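Local coordinates for cytochrome P450 (Picrophilus torridus, PDB 2RFB), which binds heme through an axial cysteine thiolate and, as a cytochrome P450, probably inserts one atom of molecular oxygen into organic substrates, at residues Y74-F77 with I78-T81; E177-K180 with Y181-L185; L276-I279 with G280-E283. All coordinates share one frame; numbering follows the deposited sequence.

Contact 1 of 3, residues Y74-F77 with I78-T81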
loop_
_atom_site.group_PDB
_atom_site.type_symbol
_atom_site.label_atom_id
_atom_site.label_comp_id
_atom_site.label_asym_id
_atom_site.label_seq_id
_atom_site.Cartn_x
_atom_site.Cartn_y
_atom_site.Cartn_z
ATOM N N TYR A 74 -0.212 12.576 -13.504
ATOM C CA TYR A 74 1.024 11.777 -13.497
ATOM C C TYR A 74 1.014 10.609 -14.474
ATOM O O TYR A 74 1.982 9.854 -14.535
ATOM C CB TYR A 74 1.386 11.274 -12.070
ATOM C CG TYR A 74 1.763 12.410 -11.165
ATOM C CD1 TYR A 74 0.850 12.915 -10.228
ATOM C CD2 TYR A 74 3.003 13.030 -11.295
ATOM C CE1 TYR A 74 1.180 13.990 -9.418
ATOM C CE2 TYR A 74 3.349 14.097 -10.493
ATOM C CZ TYR A 74 2.438 14.575 -9.553
ATOM O OH TYR A 74 2.793 15.669 -8.780
ATOM N N LYS A 75 -0.058 10.448 -15.242
ATOM C CA LYS A 75 -0.135 9.312 -16.172
ATOM C C LYS A 75 1.064 9.219 -17.171
ATOM O O LYS A 75 1.709 8.164 -17.293
ATOM C CB LYS A 75 -1.490 9.299 -16.897
ATOM C CG LYS A 75 -1.679 8.174 -17.924
ATOM C CD LYS A 75 -2.785 8.536 -18.917
ATOM C CE LYS A 75 -2.286 8.424 -20.371
ATOM N NZ LYS A 75 -3.016 9.338 -21.301
ATOM N N ASP A 76 1.384 10.296 -17.872
ATOM C CA ASP A 76 2.467 10.191 -18.859
ATOM C C ASP A 76 3.827 9.881 -18.190
ATOM O O ASP A 76 4.621 9.052 -18.692
ATOM C CB ASP A 76 2.525 11.411 -19.786
ATOM C CG ASP A 76 1.290 11.518 -20.709
ATOM O OD1 ASP A 76 0.186 11.079 -20.346
ATOM O OD2 ASP A 76 1.403 12.057 -21.822
ATOM N N PHE A 77 4.075 10.525 -17.053
ATOM C CA PHE A 77 5.262 10.215 -16.294
ATOM C C PHE A 77 5.343 8.733 -15.879
ATOM O O PHE A 77 6.430 8.130 -15.949
ATOM C CB PHE A 77 5.424 11.140 -15.091
ATOM C CG PHE A 77 6.621 10.806 -14.243
ATOM C CD1 PHE A 77 7.910 11.142 -14.661
ATOM C CD2 PHE A 77 6.478 10.129 -13.057
ATOM C CE1 PHE A 77 9.050 10.811 -13.888
ATOM C CE2 PHE A 77 7.619 9.794 -12.286
ATOM C CZ PHE A 77 8.892 10.147 -12.705
ATOM N N ILE A 78 4.220 8.136 -15.476
ATOM C CA ILE A 78 4.233 6.731 -15.056
ATOM C C ILE A 78 4.435 5.800 -16.251
ATOM O O ILE A 78 5.221 4.853 -16.183
ATOM C CB ILE A 78 3.003 6.354 -14.189
ATOM C CG1 ILE A 78 2.950 7.179 -12.907
ATOM C CG2 ILE A 78 2.995 4.883 -13.836
ATOM C CD1 ILE A 78 1.586 7.244 -12.391
ATOM N N GLU A 79 3.772 6.095 -17.357
ATOM C CA GLU A 79 4.017 5.409 -18.624
ATOM C C GLU A 79 5.476 5.487 -19.061
ATOM O O GLU A 79 6.074 4.472 -19.381
ATOM C CB GLU A 79 3.167 6.030 -19.727
ATOM C CG GLU A 79 1.888 5.319 -20.044
ATOM C CD GLU A 79 0.851 6.241 -20.708
ATOM O OE1 GLU A 79 1.187 7.054 -21.617
ATOM O OE2 GLU A 79 -0.323 6.152 -20.308
ATOM N N GLU A 80 6.032 6.697 -19.113
ATOM C CA GLU A 80 7.457 6.883 -19.416
ATOM C C GLU A 80 8.298 6.027 -18.472
ATOM O O GLU A 80 9.109 5.234 -18.917
ATOM C CB GLU A 80 7.892 8.370 -19.314
ATOM C CG GLU A 80 9.452 8.578 -19.367
ATOM C CD GLU A 80 9.940 9.995 -18.953
ATOM O OE1 GLU A 80 10.605 10.640 -19.804
ATOM O OE2 GLU A 80 9.674 10.457 -17.800
ATOM N N THR A 81 8.085 6.164 -17.168
ATOM C CA THR A 81 8.892 5.403 -16.229
ATOM C C THR A 81 8.754 3.884 -16.423
ATOM O O THR A 81 9.757 3.134 -16.503
ATOM C CB THR A 81 8.556 5.782 -14.796
ATOM O OG1 THR A 81 8.734 7.187 -14.659
ATOM C CG2 THR A 81 9.464 5.076 -13.845
#
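Residues 75-81 make the first turns of helix 75-86, and Tyr-74, just before it, supplies the first carbonyl; each amide N from Ile-78 to Thr-81 is bonded to the carbonyl four residues earlier, Glu-79 N reaching Lys-75 O at 2.9 Å almost dead straight (178°). The last carbonyl is gripped twice. Phe-77 O receives both the amide of Thr-81 and its hydroxyl, OG1 lying 2.8 Å from Phe-77 O, and the two donors arrive from opposite faces of the carbonyl plane. That bond holds the threonine hydroxyl over one face of the Phe-77 ring, displaced toward the rim, with OG1 3.6 Å from CZ. The ring is there because Phe-77 carries CG opposite its own backbone N (chi1 178°), swung along the helix toward the next turn. Glu-80 runs out obliquely past the same ring, its OE2 3.7 Å from Phe-77 CD1. With an alanine in place of Phe-77, Thr-81 OG1 would probably lose its aromatic cover and a gap would open toward Ile-106 and Lys-109. On the solvent side the methylenes of Lys-75 lie against the carboxylate of Glu-79, CE 3.0 Å from OE2, yet the bend at chi3 leaves NZ 4.3 Å from that oxygen; NZ instead makes a long salt bridge to Asp-76 OD1. Ile-78 CD1 turns back to Tyr-74 CB at 4.0 Å, and the Ile-78 side chain also meets Leu-300, Leu-303 and Ile-307 of helix 298-315. A threonine hydroxyl returned to the preceding turn's carbonyl is a classic alpha-helical feature, here in helix D of the P450 fold, which packs on helices 101-111 and 298-315.

Contact 2 of 3, residues E177-K180 with Y181-L185. With HEM (protoporphyrin IX containing Fe), chain G.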
loop_
_atom_site.group_PDB
_atom_site.type_symbol
_atom_site.label_atom_id
_atom_site.label_comp_id
_atom_site.label_asym_id
_atom_site.label_seq_id
_atom_site.Cartn_x
_atom_site.Cartn_y
_atom_site.Cartn_z
ATOM N N GLU A 177 7.001 16.230 12.035
ATOM C CA GLU A 177 5.739 15.819 11.471
ATOM C C GLU A 177 5.826 15.844 9.971
ATOM O O GLU A 177 5.293 14.962 9.309
ATOM C CB GLU A 177 4.604 16.711 11.952
ATOM C CG GLU A 177 4.116 16.361 13.336
ATOM C CD GLU A 177 3.424 17.533 14.046
ATOM O OE1 GLU A 177 3.537 18.711 13.580
ATOM O OE2 GLU A 177 2.775 17.265 15.080
ATOM N N LYS A 178 6.530 16.836 9.429
ATOM C CA LYS A 178 6.703 16.894 8.001
ATOM C C LYS A 178 7.497 15.674 7.511
ATOM O O LYS A 178 7.114 15.060 6.508
ATOM C CB LYS A 178 7.352 18.221 7.574
ATOM C CG LYS A 178 6.479 19.477 7.706
ATOM C CD LYS A 178 7.356 20.757 7.786
ATOM C CE LYS A 178 6.514 21.980 8.066
ATOM N NZ LYS A 178 7.233 23.071 8.823
ATOM N N ILE A 179 8.591 15.309 8.195
ATOM C CA ILE A 179 9.387 14.156 7.752
ATOM C C ILE A 179 8.562 12.882 7.847
ATOM O O ILE A 179 8.489 12.091 6.875
ATOM C CB ILE A 179 10.657 13.938 8.569
ATOM C CG1 ILE A 179 11.449 15.244 8.767
ATOM C CG2 ILE A 179 11.511 12.793 7.962
ATOM C CD1 ILE A 179 12.177 15.766 7.565
ATOM N N LYS A 180 7.920 12.691 9.003
ATOM C CA LYS A 180 7.169 11.469 9.218
ATOM C C LYS A 180 6.047 11.353 8.182
ATOM O O LYS A 180 5.767 10.243 7.699
ATOM C CB LYS A 180 6.615 11.365 10.643
ATOM C CG LYS A 180 7.657 11.301 11.759
ATOM C CD LYS A 180 8.705 10.194 11.571
ATOM C CE LYS A 180 9.719 10.159 12.742
ATOM N NZ LYS A 180 9.143 10.746 14.008
ATOM N N TYR A 181 5.451 12.485 7.806
ATOM C CA TYR A 181 4.358 12.523 6.804
ATOM C C TYR A 181 4.846 11.933 5.495
ATOM O O TYR A 181 4.233 11.029 4.939
ATOM C CB TYR A 181 3.869 13.985 6.566
ATOM C CG TYR A 181 2.439 14.146 6.031
ATOM C CD1 TYR A 181 1.428 14.726 6.825
ATOM C CD2 TYR A 181 2.111 13.764 4.734
ATOM C CE1 TYR A 181 0.133 14.888 6.334
ATOM C CE2 TYR A 181 0.797 13.930 4.223
ATOM C CZ TYR A 181 -0.174 14.482 5.027
ATOM O OH TYR A 181 -1.442 14.642 4.521
ATOM N N ILE A 182 5.982 12.445 5.033
ATOM C CA ILE A 182 6.662 11.945 3.842
ATOM C C ILE A 182 7.052 10.491 4.027
ATOM O O ILE A 182 6.776 9.668 3.165
ATOM C CB ILE A 182 7.867 12.839 3.568
ATOM C CG1 ILE A 182 7.373 14.168 2.994
ATOM C CG2 ILE A 182 8.932 12.184 2.689
ATOM C CD1 ILE A 182 8.394 15.239 3.163
ATOM N N MET A 183 7.626 10.152 5.174
ATOM C CA MET A 183 7.923 8.757 5.455
ATOM C C MET A 183 6.712 7.841 5.334
ATOM O O MET A 183 6.816 6.746 4.804
ATOM C CB MET A 183 8.577 8.605 6.813
ATOM C CG MET A 183 10.006 8.982 6.797
ATOM S SD MET A 183 10.684 8.893 8.448
ATOM C CE MET A 183 10.730 7.125 8.708
ATOM N N LEU A 184 5.557 8.288 5.812
ATOM C CA LEU A 184 4.348 7.468 5.731
ATOM C C LEU A 184 3.930 7.303 4.313
ATOM O O LEU A 184 3.533 6.225 3.937
ATOM C CB LEU A 184 3.198 8.059 6.539
ATOM C CG LEU A 184 1.805 7.448 6.418
ATOM C CD1 LEU A 184 1.841 5.976 6.792
ATOM C CD2 LEU A 184 0.814 8.222 7.330
ATOM N N LEU A 185 4.019 8.335 3.494
ATOM C CA LEU A 185 3.753 8.147 2.053
ATOM C C LEU A 185 4.681 7.162 1.337
ATOM O O LEU A 185 4.258 6.440 0.402
ATOM C CB LEU A 185 3.803 9.483 1.314
ATOM C CG LEU A 185 2.816 10.500 1.892
ATOM C CD1 LEU A 185 2.994 11.873 1.219
ATOM C CD2 LEU A 185 1.431 9.956 1.728
HETATM C CHA HEM G . -3.630 3.305 4.287
HETATM C CHB HEM G . -3.482 -0.897 1.717
HETATM C CHC HEM G . -0.881 1.541 -1.723
HETATM C CHD HEM G . -0.410 5.482 1.120
HETATM C C1A HEM G . -3.837 1.983 3.858
HETATM C C2A HEM G . -4.655 1.002 4.532
HETATM C C3A HEM G . -4.592 -0.152 3.792
HETATM C C4A HEM G . -3.772 0.121 2.669
HETATM C CMA HEM G . -5.252 -1.611 3.981
HETATM C CAA HEM G . -5.445 1.266 5.861
HETATM C CBA HEM G . -4.613 0.927 7.124
HETATM C CGA HEM G . -5.568 1.121 8.269
HETATM O O1A HEM G . -6.830 1.240 8.055
HETATM O O2A HEM G . -5.063 1.152 9.409
HETATM C C1B HEM G . -2.780 -0.595 0.533
HETATM C C2B HEM G . -2.644 -1.427 -0.638
HETATM C C3B HEM G . -1.908 -0.677 -1.524
HETATM C C4B HEM G . -1.602 0.575 -0.944
HETATM C CMB HEM G . -3.274 -2.888 -0.724
HETATM C CAB HEM G . -1.291 -0.831 -3.001
HETATM C CBB HEM G . -1.765 -1.763 -3.970
HETATM C C1C HEM G . -0.543 2.898 -1.378
HETATM C C2C HEM G . 0.138 3.996 -2.102
HETATM C C3C HEM G . 0.242 5.044 -1.247
HETATM C C4C HEM G . -0.309 4.664 -0.008
HETATM C CMC HEM G . 0.710 4.096 -3.589
HETATM C CAC HEM G . 0.845 6.475 -1.543
HETATM C CBC HEM G . 1.803 7.025 -0.775
HETATM C C1D HEM G . -1.263 5.240 2.247
HETATM C C2D HEM G . -1.473 6.142 3.356
HETATM C C3D HEM G . -2.444 5.413 4.303
HETATM C C4D HEM G . -2.741 4.193 3.668
HETATM C CMD HEM G . -0.829 7.542 3.614
HETATM C CAD HEM G . -3.079 5.808 5.679
HETATM C CBD HEM G . -4.325 6.673 5.387
HETATM C CGD HEM G . -4.971 7.103 6.664
HETATM O O1D HEM G . -4.632 6.504 7.735
HETATM O O2D HEM G . -5.817 8.047 6.626
HETATM N NA HEM G . -3.312 1.416 2.692
HETATM N NB HEM G . -2.142 0.661 0.301
HETATM N NC HEM G . -0.800 3.390 -0.098
HETATM N ND HEM G . -2.038 4.076 2.468
HETATM FE FE HEM G . -2.218 2.527 1.262
#
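Met-183 N donates to Ile-179 O at 2.7 Å, nearly straight at 171°, and the neighbouring bond from Leu-184 N to Lys-180 O is equally short. Beside these bonds the Met-183 sulfur touches two aliphatic groups, which approach it at roughly a right angle to each other: SD is 4.0 Å from Ile-179 CG2 and 3.9 Å from Lys-180 CD. Ile-179 crosses the methionine at a slant, whereas Lys-180 runs alongside it in the same direction. A bend at chi2 (-54°) brings the lysine methylenes beside the sulfur, and its NZ goes on to a salt bridge with Asp-176, near a bound sulfate.

The next two residues meet the heme. Leu-184 sends its branch toward the porphyrin rim, CG 3.8 Å from HEM CMD, and Leu-185 CD2 reaches the same methyl at 3.8 Å, so two consecutive leucines abut the heme edge at this methyl by apolar contact.

The hydroxyl of Tyr-181 meets helix 52-66, hydrogen-bonded to Ser-62 OG and Phe-58 O. This is the first part of helix 175-206, the long central helix of P450s: Ile-182 and Leu-185 face helices 159-164 and 101-111, Ile-179 lies on helix 136-153, and Leu-184 fits against the loop of Ser-46, Phe-47 and Ile-48.

Contact 3 of 3, residues L276-I279 with G280-E283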
loop_
_atom_site.group_PDB
_atom_site.type_symbol
_atom_site.label_atom_id
_atom_site.label_comp_id
_atom_site.label_asym_id
_atom_site.label_seq_id
_atom_site.Cartn_x
_atom_site.Cartn_y
_atom_site.Cartn_z
ATOM N N LEU A 276 -12.280 -18.241 -6.901
ATOM C CA LEU A 276 -12.042 -18.071 -8.316
ATOM C C LEU A 276 -11.787 -16.602 -8.719
ATOM O O LEU A 276 -12.375 -15.674 -8.174
ATOM C CB LEU A 276 -13.236 -18.636 -9.131
ATOM C CG LEU A 276 -13.585 -20.151 -9.071
ATOM C CD1 LEU A 276 -14.850 -20.457 -9.842
ATOM C CD2 LEU A 276 -12.436 -21.025 -9.600
ATOM N N PHE A 277 -10.964 -16.412 -9.728
ATOM C CA PHE A 277 -10.697 -15.115 -10.264
ATOM C C PHE A 277 -11.712 -14.716 -11.321
ATOM O O PHE A 277 -11.722 -15.245 -12.429
ATOM C CB PHE A 277 -9.306 -15.136 -10.881
ATOM C CG PHE A 277 -8.723 -13.794 -11.099
ATOM C CD1 PHE A 277 -7.935 -13.204 -10.109
ATOM C CD2 PHE A 277 -8.955 -13.110 -12.309
ATOM C CE1 PHE A 277 -7.393 -11.954 -10.312
ATOM C CE2 PHE A 277 -8.404 -11.847 -12.526
ATOM C CZ PHE A 277 -7.607 -11.272 -11.523
ATOM N N LYS A 278 -12.544 -13.749 -10.992
ATOM C CA LYS A 278 -13.560 -13.263 -11.914
ATOM C C LYS A 278 -13.481 -11.752 -11.922
ATOM O O LYS A 278 -13.731 -11.103 -10.873
ATOM C CB LYS A 278 -14.944 -13.659 -11.422
ATOM C CG LYS A 278 -15.145 -15.157 -11.122
ATOM C CD LYS A 278 -16.625 -15.523 -11.397
ATOM C CE LYS A 278 -17.202 -16.521 -10.383
ATOM N NZ LYS A 278 -18.613 -16.877 -10.744
ATOM N N ILE A 279 -13.089 -11.203 -13.073
ATOM C CA ILE A 279 -13.136 -9.771 -13.328
ATOM C C ILE A 279 -14.605 -9.384 -13.344
ATOM O O ILE A 279 -15.418 -10.131 -13.873
ATOM C CB ILE A 279 -12.574 -9.412 -14.740
ATOM C CG1 ILE A 279 -11.103 -9.675 -14.861
ATOM C CG2 ILE A 279 -12.833 -7.960 -15.097
ATOM C CD1 ILE A 279 -10.685 -9.884 -16.326
ATOM N N GLY A 280 -14.923 -8.211 -12.796
ATOM C CA GLY A 280 -16.253 -7.598 -12.889
ATOM C C GLY A 280 -17.194 -7.952 -11.760
ATOM O O GLY A 280 -18.406 -7.898 -11.937
ATOM N N ARG A 281 -16.654 -8.327 -10.600
ATOM C CA ARG A 281 -17.469 -8.531 -9.396
ATOM C C ARG A 281 -18.055 -7.224 -8.856
ATOM O O ARG A 281 -17.471 -6.140 -9.030
ATOM C CB ARG A 281 -16.645 -9.187 -8.286
ATOM C CG ARG A 281 -16.365 -10.633 -8.534
ATOM C CD ARG A 281 -15.360 -11.049 -7.549
ATOM N NE ARG A 281 -14.818 -12.396 -7.734
ATOM C CZ ARG A 281 -15.475 -13.512 -7.416
ATOM N NH1 ARG A 281 -16.714 -13.446 -6.942
ATOM N NH2 ARG A 281 -14.886 -14.693 -7.583
ATOM N N ARG A 282 -19.187 -7.356 -8.158
ATOM C CA ARG A 282 -20.052 -6.225 -7.782
ATOM C C ARG A 282 -19.695 -5.635 -6.427
ATOM O O ARG A 282 -19.810 -4.407 -6.213
ATOM C CB ARG A 282 -21.496 -6.693 -7.712
ATOM C CG ARG A 282 -21.934 -7.518 -8.922
ATOM C CD ARG A 282 -23.459 -7.425 -9.127
ATOM N NE ARG A 282 -23.953 -6.065 -9.399
ATOM C CZ ARG A 282 -25.238 -5.765 -9.605
ATOM N NH1 ARG A 282 -26.163 -6.720 -9.581
ATOM N NH2 ARG A 282 -25.606 -4.505 -9.856
ATOM N N GLU A 283 -19.289 -6.511 -5.509
ATOM C CA GLU A 283 -19.067 -6.078 -4.151
ATOM C C GLU A 283 -17.656 -5.501 -4.060
ATOM O O GLU A 283 -16.816 -5.877 -4.830
ATOM C CB GLU A 283 -19.318 -7.221 -3.147
ATOM C CG GLU A 283 -20.808 -7.670 -3.032
ATOM C CD GLU A 283 -21.669 -6.757 -2.124
ATOM O OE1 GLU A 283 -21.151 -6.337 -1.046
ATOM O OE2 GLU A 283 -22.851 -6.463 -2.491
#
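Hydrogen bonding between the segments is carried by Arg-281, whose NH2 donates a hydrogen bond to Leu-276 O at 2.8 Å. The acceptor lies at the edge of the guanidinium, within 6° of its plane, although the nitrogen sits well off the plane of the carbonyl and the N-H...O angle is 150°. The other N-H groups are taken by neighbours in the fold: NE forms a salt bridge with Glu-224, NH1 bonds to Asp-272 O, and NH2 also reaches Glu-273 O. NH1 pairs in addition with a sulfate ion, probably from the crystallisation liquor.

Contact without a polar bond comes from Lys-278. Its CG lies over one face of the guanidinium, 3.6 Å from Arg-281 NH2, and the two side chains cross at about a right angle. Bends at chi2 and chi3 carry the lysine ammonium onward to a salt bridge with Glu-273, leaving Lys-278 NZ 5.4 Å from Arg-281 NH2. The extended arginine chain passes the lysine carbonyl on its way in, CG 3.6 Å and CD 3.7 Å from Lys-278 O.

Backbone shape makes the return possible. Gly-280 has a positive phi of 91°, and a beta carbon there would run into Ile-279 O, so glycine suits the place where the chain swings round to bring Arg-281 back to Leu-276 O and Lys-278.

Chemically, one arginine ties several parts of this loop to helix 218-228. Glu-224 and Arg-227 of that helix fit the ExxR motif of P450 helix K, and Arg-281 is probably the third member of the Glu-Arg-Arg triad; bonds on all three of its nitrogens, with Lys-278 over one face, are likely to restrict its rotation, while Glu-224 would probably offset part of the charge of Arg-281 and the nearby Arg-227.

Overall arrangement
Along the chain the three contacts follow in series, each a local one, in helix 75-86, in helix 175-206 and in the long loop between helices 261-264 and 298-315. Centres of contacts 1 and 2 are about 24 Å apart and their nearest atoms about 11 Å; helix 101-111 receives side chains from both, so with helix 298-315 they belong to the helical core of the P450 fold. Contact 3 lies across the chain's centre from contact 2, about 35 Å between centres, and joins helix 218-228 instead. Contact 2 alone touches the heme; contacts 1 and 3 lie farther from it.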